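Local coordinates for protein clan CA, family C40, NlpC/P60 superfamily cysteine peptidase (Trichomonas vaginalis, PDB 6BIO) that probably acts as a cysteine peptidase of the NlpC/P60 type that hydrolyses bacterial peptidoglycan, at residues Tyr46-Asp51 and Glu71-Ser76; Lys145-Asp150 and Asn191-Phe196; Thr87-Glu92 and Arg107-Asn112. All coordinates share one frame; numbering follows the deposited sequence.

Contact 1: Tyr46-Asp51 and Glu71-Ser76; sequences YWLYFD and EDCWIS
The phenol of Y46 reaches E71 across the contact by a single polar bond: OH donates to OE2 at 2.7 Å. The carboxylate oxygen accepts with its anti lone pair, the one facing away from OE1, and lies in the plane of the ring at its edge, while the ring and carboxylate planes are turned 54° apart. The two side chains arrive from opposite directions. CG of E71 is anti to its backbone N (chi1 -173°), and a bend at the next bond brings the carboxylate round to the hydroxyl. The same OE2 also forms a salt bridge with K35, so a lysine and a tyrosine share one oxygen, an arrangement that would be expected to stabilise the carboxylate as an anion.

Both strands, 46-49 and 71-76, belong to one antiparallel sheet, with strand 30-34 inserted between them. Their axes approach to 8.7 Å at an angle of 70°, consistent with strong coiling of the sheet, as in SH3-like barrels. The contact is therefore made by side chains reaching across strand 30-34, not by backbone pairing.

The remaining contacts are apolar and sulfur-aromatic. The SG of C73 lies 5.2 Å from the centroid of the Y46 ring in an oblique sulfur-aromatic contact, and CE1 of Y46 is 3.9 Å from that SG. One branch of L48, CD1, touches SG of C73 at 3.8 Å and then CG2 of I75 at 4.2 Å, bridging two successive inward residues of the opposing strand. V66 of strand 63-68 touches both L48 and C73, and L23 lies against L48 and I75.

Contact 2: Lys145-Asp150 and Asn191-Phe196; sequences KWKQID and NRLDIF
W146 lays the far rim of its indole against the backbone of the turn that ends helix 182-191, in the NlpC/P60 part of the chain; its own segment is the loop between strand 133-138 and helix 154-163. From CB, chi1 of 70° sets CG between the backbone N and the carbonyl carbon, and the six-membered ring is carried forward to 191-196. CE3 comes within 4.1 Å of the R192 carbonyl oxygen. Next along the rim, CZ3 packs 3.8 Å from CB of D194, and CH2, at the leading end, meets the L193 carbonyl oxygen at 3.5 Å, edge-on and near the ring plane. One face of the indole is covered by CG of K147, whose extended chain crosses L193 at about a right angle and touches its CD2 through CB and CD.

A type I turn, N191 to D194, is closed by D194 N to N191 O within the Schellman motif that ends the helix, D194 being its C-prime residue. The D194 carboxylate is bonded to the side chains of H55 and N121 and to the backbone N of G69.

One water lies 3.1 Å from O of W146 and 2.9 Å from O of R192. Another accepts from NZ of K147 and donates to O of L193 at 2.8 Å. With no direct hydrogen bond, the join depends on indole-edge packing and bridging waters, and the K147-D154 salt bridge probably holds the lysine in place.

Contact 3: Thr87-Glu92 and Arg107-Asn112; sequences TQSVTE and RYVPAN
Y108 and E92 meet at one edge of the bacterial SH3-like domain, where the chain leaving strand 80-88 passes the end of strand 105-109. Strands 93-96 and 105-109 pair as an antiparallel ribbon, and this contact brings together the two stretches that lead into and out of it.

The side-chain hydrogen bond is the shorter of the two hydrogen bonds: OH of Y108 donates to OE1 of E92 at 2.6 Å. With CG anti to the backbone N (chi1 171°), the phenol swings across to the carboxylate, which stands 80° from the ring plane. OE1 sits at the ring edge, in plane, and accepts with its anti lone pair. CB of E92 also lies 3.4 Å from OH of Y108.

Backbone contacts occur at both ends. N of N112 makes a weak hydrogen bond to O of S89 at 2.9 Å, bent to 130° at the hydrogen. Beside the tyrosine-glutamate pair, a CA-H...O contact runs from CA of E92 to O of V109.

Nonpolar packing is modest. The methyl of A111 rests against the backbone between T91 and E92, its CB 3.7 Å from N of E92.

The S89 hydroxyl has surroundings of its own. Its OG is hydrogen-bonded to the backbone N of S113, just beyond the segment, and the distance from OG of S89 to O of P110 is 3.0 Å. CG1 of V109 lies 4.1 Å from OG of S89.

Burial separates the three contacts. Contact 1 is core, contact 2 is partly buried near the middle of the chain, and contact 3 lies at the surface, its centre about 27 Å from the chain centre. Contacts 1 and 3 both reach the same large antiparallel sheet and both contain a tyrosine hydroxyl bound to a glutamate, but the first surrounds it with sulfur and aliphatic groups, while the third has it near the surface, beside weak backbone contacts. Contact 2 has no such bond and relies on water and an indole rim. It adjoins contact 1 directly: D51 forms a salt bridge with R192, and F196 packs on Y46 and E71. Contact 3 touches neither of the others.

Contact 1: Tyr46-Asp51 and Glu71-Ser76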
loop_
_atom_site.group_PDB
_atom_site.type_symbol
_atom_site.label_atom_id
_atom_site.label_comp_id
_atom_site.label_asym_id
_atom_site.label_seq_id
_atom_site.Cartn_x
_atom_site.Cartn_y
_atom_site.Cartn_z
ATOM N N TYR A 46 -14.457 -8.697 0.290
ATOM C CA TYR A 46 -13.330 -9.096 1.122
ATOM C C TYR A 46 -13.471 -8.263 2.402
ATOM O O TYR A 46 -14.547 -7.736 2.678
ATOM C CB TYR A 46 -11.976 -8.925 0.378
ATOM C CG TYR A 46 -11.796 -7.634 -0.410
ATOM C CD1 TYR A 46 -11.651 -6.403 0.227
ATOM C CD2 TYR A 46 -11.791 -7.662 -1.814
ATOM C CE1 TYR A 46 -11.475 -5.248 -0.515
ATOM C CE2 TYR A 46 -11.639 -6.500 -2.557
ATOM C CZ TYR A 46 -11.505 -5.294 -1.904
ATOM O OH TYR A 46 -11.360 -4.081 -2.547
ATOM N N TRP A 47 -12.395 -8.137 3.173
ATOM C CA TRP A 47 -12.313 -7.285 4.335
ATOM C C TRP A 47 -11.098 -6.386 4.197
ATOM O O TRP A 47 -10.181 -6.649 3.426
ATOM C CB TRP A 47 -12.111 -8.117 5.604
ATOM C CG TRP A 47 -13.272 -8.993 6.010
ATOM C CD1 TRP A 47 -14.130 -8.760 7.062
ATOM C CD2 TRP A 47 -13.687 -10.241 5.447
ATOM N NE1 TRP A 47 -15.037 -9.783 7.193
ATOM C CE2 TRP A 47 -14.794 -10.710 6.217
ATOM C CE3 TRP A 47 -13.234 -11.021 4.387
ATOM C CZ2 TRP A 47 -15.462 -11.917 5.926
ATOM C CZ3 TRP A 47 -13.899 -12.234 4.110
ATOM C CH2 TRP A 47 -14.998 -12.654 4.875
ATOM N N LEU A 48 -11.096 -5.309 4.974
ATOM C CA LEU A 48 -9.877 -4.548 5.216
ATOM C C LEU A 48 -9.577 -4.568 6.710
ATOM O O LEU A 48 -10.428 -4.956 7.507
ATOM C CB LEU A 48 -9.952 -3.111 4.685
ATOM C CG LEU A 48 -10.038 -2.990 3.177
ATOM C CD1 LEU A 48 -10.213 -1.526 2.804
ATOM C CD2 LEU A 48 -8.846 -3.614 2.475
ATOM N N TYR A 49 -8.340 -4.185 7.081
ATOM C CA TYR A 49 -7.776 -4.559 8.382
ATOM C C TYR A 49 -7.208 -3.373 9.159
ATOM O O TYR A 49 -6.780 -2.368 8.590
ATOM C CB TYR A 49 -6.725 -5.675 8.208
ATOM C CG TYR A 49 -7.344 -6.890 7.589
ATOM C CD1 TYR A 49 -8.122 -7.747 8.339
ATOM C CD2 TYR A 49 -7.271 -7.109 6.217
ATOM C CE1 TYR A 49 -8.730 -8.851 7.783
ATOM C CE2 TYR A 49 -7.903 -8.163 5.644
ATOM C CZ TYR A 49 -8.639 -9.044 6.418
ATOM O OH TYR A 49 -9.278 -10.130 5.835
ATOM N N PHE A 50 -7.181 -3.556 10.477
ATOM C CA PHE A 50 -6.679 -2.556 11.400
ATOM C C PHE A 50 -5.317 -2.032 10.975
ATOM O O PHE A 50 -4.419 -2.800 10.613
ATOM C CB PHE A 50 -6.572 -3.217 12.775
ATOM C CG PHE A 50 -6.002 -2.323 13.826
ATOM C CD1 PHE A 50 -6.703 -1.229 14.303
ATOM C CD2 PHE A 50 -4.725 -2.557 14.275
ATOM C CE1 PHE A 50 -6.106 -0.412 15.234
ATOM C CE2 PHE A 50 -4.143 -1.741 15.261
ATOM C CZ PHE A 50 -4.820 -0.669 15.712
ATOM N N ASP A 51 -5.157 -0.706 11.020
ATOM C CA ASP A 51 -3.904 -0.003 10.781
ATOM C C ASP A 51 -3.473 0.009 9.324
ATOM O O ASP A 51 -2.377 0.464 9.040
ATOM C CB ASP A 51 -2.795 -0.476 11.715
ATOM C CG ASP A 51 -1.696 0.546 11.917
ATOM O OD1 ASP A 51 -2.013 1.720 12.182
ATOM O OD2 ASP A 51 -0.514 0.172 11.873
ATOM N N GLU A 71 -7.244 -0.243 -6.402
ATOM C CA GLU A 71 -8.404 -0.912 -5.850
ATOM C C GLU A 71 -9.248 0.065 -5.047
ATOM O O GLU A 71 -8.720 0.817 -4.231
ATOM C CB GLU A 71 -7.945 -2.064 -4.945
ATOM C CG GLU A 71 -9.043 -2.966 -4.409
ATOM C CD GLU A 71 -9.656 -3.910 -5.430
ATOM O OE1 GLU A 71 -9.046 -4.097 -6.516
ATOM O OE2 GLU A 71 -10.760 -4.446 -5.141
ATOM N N ASP A 72 -10.552 0.035 -5.241
ATOM C CA ASP A 72 -11.482 0.800 -4.418
ATOM C C ASP A 72 -12.604 -0.090 -3.896
ATOM O O ASP A 72 -12.996 -1.087 -4.522
ATOM C CB ASP A 72 -12.034 2.050 -5.150
ATOM C CG ASP A 72 -13.002 1.686 -6.237
ATOM O OD1 ASP A 72 -12.556 1.151 -7.280
ATOM O OD2 ASP A 72 -14.209 1.890 -6.050
ATOM N N CYS A 73 -13.144 0.302 -2.749
ATOM C CA CYS A 73 -14.218 -0.439 -2.112
ATOM C C CYS A 73 -14.879 0.475 -1.089
ATOM O O CYS A 73 -14.475 1.629 -0.883
ATOM C CB CYS A 73 -13.693 -1.727 -1.465
ATOM S SG CYS A 73 -12.546 -1.477 -0.135
ATOM N N TRP A 74 -15.898 -0.054 -0.433
ATOM C CA TRP A 74 -16.699 0.696 0.522
ATOM C C TRP A 74 -16.699 -0.054 1.843
ATOM O O TRP A 74 -16.943 -1.267 1.869
ATOM C CB TRP A 74 -18.127 0.817 0.022
ATOM C CG TRP A 74 -18.291 1.600 -1.232
ATOM C CD1 TRP A 74 -18.099 1.163 -2.517
ATOM C CD2 TRP A 74 -18.683 2.980 -1.342
ATOM N NE1 TRP A 74 -18.350 2.177 -3.410
ATOM C CE2 TRP A 74 -18.748 3.288 -2.712
ATOM C CE3 TRP A 74 -19.015 3.968 -0.414
ATOM C CZ2 TRP A 74 -19.127 4.538 -3.175
ATOM C CZ3 TRP A 74 -19.389 5.232 -0.872
ATOM C CH2 TRP A 74 -19.431 5.512 -2.237
ATOM N N ILE A 75 -16.432 0.662 2.930
ATOM C CA ILE A 75 -16.388 0.127 4.282
ATOM C C ILE A 75 -17.173 1.033 5.221
ATOM O O ILE A 75 -17.287 2.235 5.004
ATOM C CB ILE A 75 -14.925 -0.038 4.833
ATOM C CG1 ILE A 75 -14.158 1.296 4.838
ATOM C CG2 ILE A 75 -14.221 -1.117 4.034
ATOM C CD1 ILE A 75 -12.785 1.159 5.435
ATOM N N SER A 76 -17.690 0.477 6.307
ATOM C CA SER A 76 -18.471 1.298 7.231
ATOM C C SER A 76 -17.664 2.507 7.669
ATOM O O SER A 76 -16.499 2.369 8.035
ATOM C CB SER A 76 -18.809 0.464 8.450
ATOM O OG SER A 76 -19.449 1.274 9.415
#

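Contact 2: Lys145-Asp150 and Asn191-Phe196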
loop_
_atom_site.group_PDB
_atom_site.type_symbol
_atom_site.label_atom_id
_atom_site.label_comp_id
_atom_site.label_asym_id
_atom_site.label_seq_id
_atom_site.Cartn_x
_atom_site.Cartn_y
_atom_site.Cartn_z
ATOM N N LYS A 145 8.121 12.079 3.786
ATOM C CA LYS A 145 8.099 11.077 2.721
ATOM C C LYS A 145 7.138 9.956 3.123
ATOM O O LYS A 145 7.269 9.385 4.211
ATOM C CB LYS A 145 9.498 10.508 2.495
ATOM C CG LYS A 145 10.538 11.503 2.141
ATOM C CD LYS A 145 10.448 11.874 0.700
ATOM C CE LYS A 145 11.523 12.906 0.356
ATOM N NZ LYS A 145 11.128 14.236 0.861
ATOM N N TRP A 146 6.158 9.668 2.270
ATOM C CA TRP A 146 5.174 8.645 2.613
ATOM C C TRP A 146 5.712 7.240 2.415
ATOM O O TRP A 146 5.188 6.298 3.006
ATOM C CB TRP A 146 3.880 8.882 1.827
ATOM C CG TRP A 146 3.964 8.615 0.372
ATOM C CD1 TRP A 146 4.356 9.467 -0.648
ATOM C CD2 TRP A 146 3.684 7.362 -0.241
ATOM N NE1 TRP A 146 4.329 8.795 -1.841
ATOM C CE2 TRP A 146 3.901 7.510 -1.618
ATOM C CE3 TRP A 146 3.207 6.129 0.236
ATOM C CZ2 TRP A 146 3.676 6.461 -2.510
ATOM C CZ3 TRP A 146 2.993 5.116 -0.655
ATOM C CH2 TRP A 146 3.227 5.282 -1.991
ATOM N N LYS A 147 6.760 7.087 1.619
ATOM C CA LYS A 147 7.465 5.825 1.476
ATOM C C LYS A 147 8.960 6.116 1.420
ATOM O O LYS A 147 9.390 7.268 1.265
ATOM C CB LYS A 147 6.999 5.019 0.248
ATOM C CG LYS A 147 7.328 5.650 -1.090
ATOM C CD LYS A 147 6.927 4.733 -2.231
ATOM C CE LYS A 147 7.145 5.378 -3.585
ATOM N NZ LYS A 147 6.581 4.555 -4.665
ATOM N N GLN A 148 9.768 5.078 1.593
ATOM C CA GLN A 148 11.224 5.202 1.506
ATOM C C GLN A 148 11.652 5.872 0.212
ATOM O O GLN A 148 11.141 5.552 -0.871
ATOM C CB GLN A 148 11.858 3.813 1.478
ATOM C CG GLN A 148 12.382 3.300 2.757
ATOM C CD GLN A 148 13.227 2.036 2.538
ATOM O OE1 GLN A 148 12.856 1.095 1.774
ATOM N NE2 GLN A 148 14.394 2.017 3.172
ATOM N N ILE A 149 12.641 6.751 0.307
ATOM C CA ILE A 149 13.312 7.219 -0.899
ATOM C C ILE A 149 14.335 6.187 -1.366
ATOM O O ILE A 149 14.493 5.983 -2.573
ATOM C CB ILE A 149 13.928 8.607 -0.668
ATOM C CG1 ILE A 149 12.814 9.657 -0.571
ATOM C CG2 ILE A 149 14.890 8.981 -1.783
ATOM C CD1 ILE A 149 11.919 9.777 -1.847
ATOM N N ASP A 150 14.989 5.492 -0.434
ATOM C CA ASP A 150 15.982 4.471 -0.766
ATOM C C ASP A 150 15.353 3.352 -1.599
ATOM O O ASP A 150 14.179 3.004 -1.436
ATOM C CB ASP A 150 16.505 3.832 0.523
ATOM C CG ASP A 150 17.480 4.722 1.293
ATOM O OD1 ASP A 150 18.019 5.705 0.727
ATOM O OD2 ASP A 150 17.705 4.405 2.495
ATOM N N ASN A 191 0.337 -2.569 1.290
ATOM C CA ASN A 191 -0.510 -1.472 1.754
ATOM C C ASN A 191 0.346 -0.247 2.047
ATOM O O ASN A 191 -0.040 0.879 1.728
ATOM C CB ASN A 191 -1.277 -1.873 3.010
ATOM C CG ASN A 191 -2.107 -0.711 3.522
ATOM O OD1 ASN A 191 -1.720 0.010 4.446
ATOM N ND2 ASN A 191 -3.233 -0.483 2.885
ATOM N N ARG A 192 1.521 -0.447 2.646
ATOM C CA ARG A 192 2.407 0.664 2.972
ATOM C C ARG A 192 3.052 1.316 1.760
ATOM O O ARG A 192 3.637 2.406 1.886
ATOM C CB ARG A 192 3.449 0.155 3.940
ATOM C CG ARG A 192 2.920 -0.151 5.352
ATOM C CD ARG A 192 2.320 1.046 6.008
ATOM N NE ARG A 192 1.987 0.869 7.410
ATOM C CZ ARG A 192 0.776 0.663 7.892
ATOM N NH1 ARG A 192 -0.249 0.484 7.106
ATOM N NH2 ARG A 192 0.595 0.634 9.199
ATOM N N LEU A 193 2.920 0.716 0.580
ATOM C CA LEU A 193 3.333 1.286 -0.699
ATOM C C LEU A 193 2.139 1.700 -1.542
ATOM O O LEU A 193 2.289 2.024 -2.732
ATOM C CB LEU A 193 4.181 0.256 -1.457
ATOM C CG LEU A 193 5.459 -0.140 -0.693
ATOM C CD1 LEU A 193 6.165 -1.287 -1.382
ATOM C CD2 LEU A 193 6.443 1.036 -0.524
ATOM N N ASP A 194 0.948 1.718 -0.950
ATOM C CA ASP A 194 -0.262 2.130 -1.657
ATOM C C ASP A 194 -0.509 1.251 -2.877
ATOM O O ASP A 194 -0.967 1.729 -3.914
ATOM C CB ASP A 194 -0.232 3.617 -2.014
ATOM C CG ASP A 194 -1.595 4.201 -2.402
ATOM O OD1 ASP A 194 -2.646 3.667 -2.004
ATOM O OD2 ASP A 194 -1.530 5.252 -3.091
ATOM N N ILE A 195 -0.278 -0.055 -2.703
ATOM C CA ILE A 195 -0.490 -1.033 -3.761
ATOM C C ILE A 195 -1.399 -2.103 -3.161
ATOM O O ILE A 195 -1.098 -2.647 -2.095
ATOM C CB ILE A 195 0.847 -1.641 -4.234
ATOM C CG1 ILE A 195 1.651 -0.566 -4.937
ATOM C CG2 ILE A 195 0.581 -2.865 -5.120
ATOM C CD1 ILE A 195 3.115 -0.997 -5.120
ATOM N N PHE A 196 -2.496 -2.424 -3.844
ATOM C CA PHE A 196 -3.407 -3.447 -3.346
ATOM C C PHE A 196 -3.032 -4.830 -3.822
ATOM O O PHE A 196 -2.826 -5.065 -5.017
ATOM C CB PHE A 196 -4.817 -3.166 -3.840
ATOM C CG PHE A 196 -5.830 -4.110 -3.265
ATOM C CD1 PHE A 196 -6.313 -3.942 -1.984
ATOM C CD2 PHE A 196 -6.303 -5.188 -4.008
ATOM C CE1 PHE A 196 -7.234 -4.810 -1.444
ATOM C CE2 PHE A 196 -7.218 -6.072 -3.449
ATOM C CZ PHE A 196 -7.686 -5.872 -2.161
HETATM O O HOH W 1 2.942 4.073 4.028
HETATM O O HOH W 2 5.994 3.324 3.214
HETATM O O HOH W 3 4.114 2.953 -4.595
#

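Contact 3: Thr87-Glu92 and Arg107-Asn112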
loop_
_atom_site.group_PDB
_atom_site.type_symbol
_atom_site.label_atom_id
_atom_site.label_comp_id
_atom_site.label_asym_id
_atom_site.label_seq_id
_atom_site.Cartn_x
_atom_site.Cartn_y
_atom_site.Cartn_z
ATOM N N THR A 87 3.937 18.855 8.225
ATOM C CA THR A 87 5.310 18.787 7.750
ATOM C C THR A 87 5.743 20.220 7.403
ATOM O O THR A 87 5.036 21.190 7.712
ATOM C CB THR A 87 5.439 17.763 6.609
ATOM O OG1 THR A 87 6.829 17.605 6.277
ATOM C CG2 THR A 87 4.659 18.164 5.397
ATOM N N GLN A 88 6.886 20.343 6.737
ATOM C CA GLN A 88 7.387 21.618 6.248
ATOM C C GLN A 88 7.945 21.468 4.844
ATOM O O GLN A 88 8.399 20.385 4.453
ATOM C CB GLN A 88 8.416 22.230 7.181
ATOM C CG GLN A 88 9.706 21.491 7.193
ATOM C CD GLN A 88 10.713 22.270 8.028
ATOM O OE1 GLN A 88 11.739 22.764 7.524
ATOM N NE2 GLN A 88 10.389 22.443 9.313
ATOM N N SER A 89 7.899 22.547 4.069
ATOM C CA SER A 89 8.530 22.512 2.768
ATOM C C SER A 89 10.019 22.772 2.943
ATOM O O SER A 89 10.463 23.439 3.888
ATOM C CB SER A 89 7.925 23.549 1.822
ATOM O OG SER A 89 8.226 24.875 2.233
ATOM N N VAL A 90 10.795 22.246 2.016
ATOM C CA VAL A 90 12.250 22.421 2.038
ATOM C C VAL A 90 12.743 23.310 0.908
ATOM O O VAL A 90 13.926 23.694 0.917
ATOM C CB VAL A 90 12.988 21.062 2.017
ATOM C CG1 VAL A 90 12.511 20.196 3.185
ATOM C CG2 VAL A 90 12.773 20.359 0.682
ATOM N N THR A 91 11.916 23.567 -0.100
ATOM C CA THR A 91 12.266 24.376 -1.259
ATOM C C THR A 91 11.026 25.157 -1.650
ATOM O O THR A 91 9.917 24.687 -1.455
ATOM C CB THR A 91 12.674 23.479 -2.448
ATOM O OG1 THR A 91 13.647 22.521 -2.029
ATOM C CG2 THR A 91 13.300 24.297 -3.578
ATOM N N GLU A 92 11.210 26.350 -2.196
ATOM C CA GLU A 92 10.062 27.115 -2.676
ATOM C C GLU A 92 9.327 26.320 -3.761
ATOM O O GLU A 92 9.929 25.564 -4.533
ATOM C CB GLU A 92 10.496 28.482 -3.213
ATOM C CG GLU A 92 11.373 28.414 -4.466
ATOM C CD GLU A 92 11.667 29.803 -5.078
ATOM O OE1 GLU A 92 11.010 30.819 -4.692
ATOM O OE2 GLU A 92 12.563 29.863 -5.951
ATOM N N ARG A 107 -1.364 29.193 -4.637
ATOM C CA ARG A 107 -0.556 29.979 -3.717
ATOM C C ARG A 107 0.917 29.598 -3.834
ATOM O O ARG A 107 1.252 28.409 -3.859
ATOM C CB ARG A 107 -1.060 29.699 -2.292
ATOM C CG ARG A 107 -0.357 30.364 -1.141
ATOM C CD ARG A 107 -0.506 31.862 -1.216
ATOM N NE ARG A 107 -0.348 32.573 0.078
ATOM C CZ ARG A 107 0.813 32.983 0.602
ATOM N NH1 ARG A 107 1.986 32.684 0.012
ATOM N NH2 ARG A 107 0.791 33.655 1.752
ATOM N N TYR A 108 1.781 30.609 -3.867
ATOM C CA TYR A 108 3.211 30.410 -3.734
ATOM C C TYR A 108 3.533 30.039 -2.287
ATOM O O TYR A 108 2.966 30.590 -1.341
ATOM C CB TYR A 108 3.922 31.719 -4.088
ATOM C CG TYR A 108 5.375 31.697 -3.774
ATOM C CD1 TYR A 108 6.270 30.962 -4.579
ATOM C CD2 TYR A 108 5.868 32.372 -2.655
ATOM C CE1 TYR A 108 7.615 30.941 -4.276
ATOM C CE2 TYR A 108 7.219 32.368 -2.361
ATOM C CZ TYR A 108 8.080 31.663 -3.164
ATOM O OH TYR A 108 9.402 31.662 -2.795
ATOM N N VAL A 109 4.427 29.074 -2.121
ATOM C CA VAL A 109 4.842 28.624 -0.800
ATOM C C VAL A 109 6.341 28.786 -0.644
ATOM O O VAL A 109 7.108 28.109 -1.356
ATOM C CB VAL A 109 4.463 27.146 -0.574
ATOM C CG1 VAL A 109 4.815 26.760 0.822
ATOM C CG2 VAL A 109 3.007 26.919 -0.815
ATOM N N PRO A 110 6.805 29.688 0.227
ATOM C CA PRO A 110 8.245 29.825 0.423
ATOM C C PRO A 110 8.818 28.590 1.085
ATOM O O PRO A 110 8.129 27.786 1.730
ATOM C CB PRO A 110 8.398 31.050 1.332
ATOM C CG PRO A 110 7.095 31.336 1.862
ATOM C CD PRO A 110 6.041 30.650 1.043
ATOM N N ALA A 111 10.111 28.421 0.863
ATOM C CA ALA A 111 10.813 27.351 1.526
ATOM C C ALA A 111 10.636 27.483 3.037
ATOM O O ALA A 111 10.507 28.580 3.577
ATOM C CB ALA A 111 12.296 27.381 1.161
ATOM N N ASN A 112 10.670 26.345 3.727
ATOM C CA ASN A 112 10.594 26.274 5.186
ATOM C C ASN A 112 9.233 26.634 5.754
ATOM O O ASN A 112 9.143 27.128 6.883
ATOM C CB ASN A 112 11.604 27.229 5.826
ATOM C CG ASN A 112 12.650 26.546 6.596
ATOM O OD1 ASN A 112 12.489 25.441 7.129
ATOM N ND2 ASN A 112 13.782 27.190 6.641
#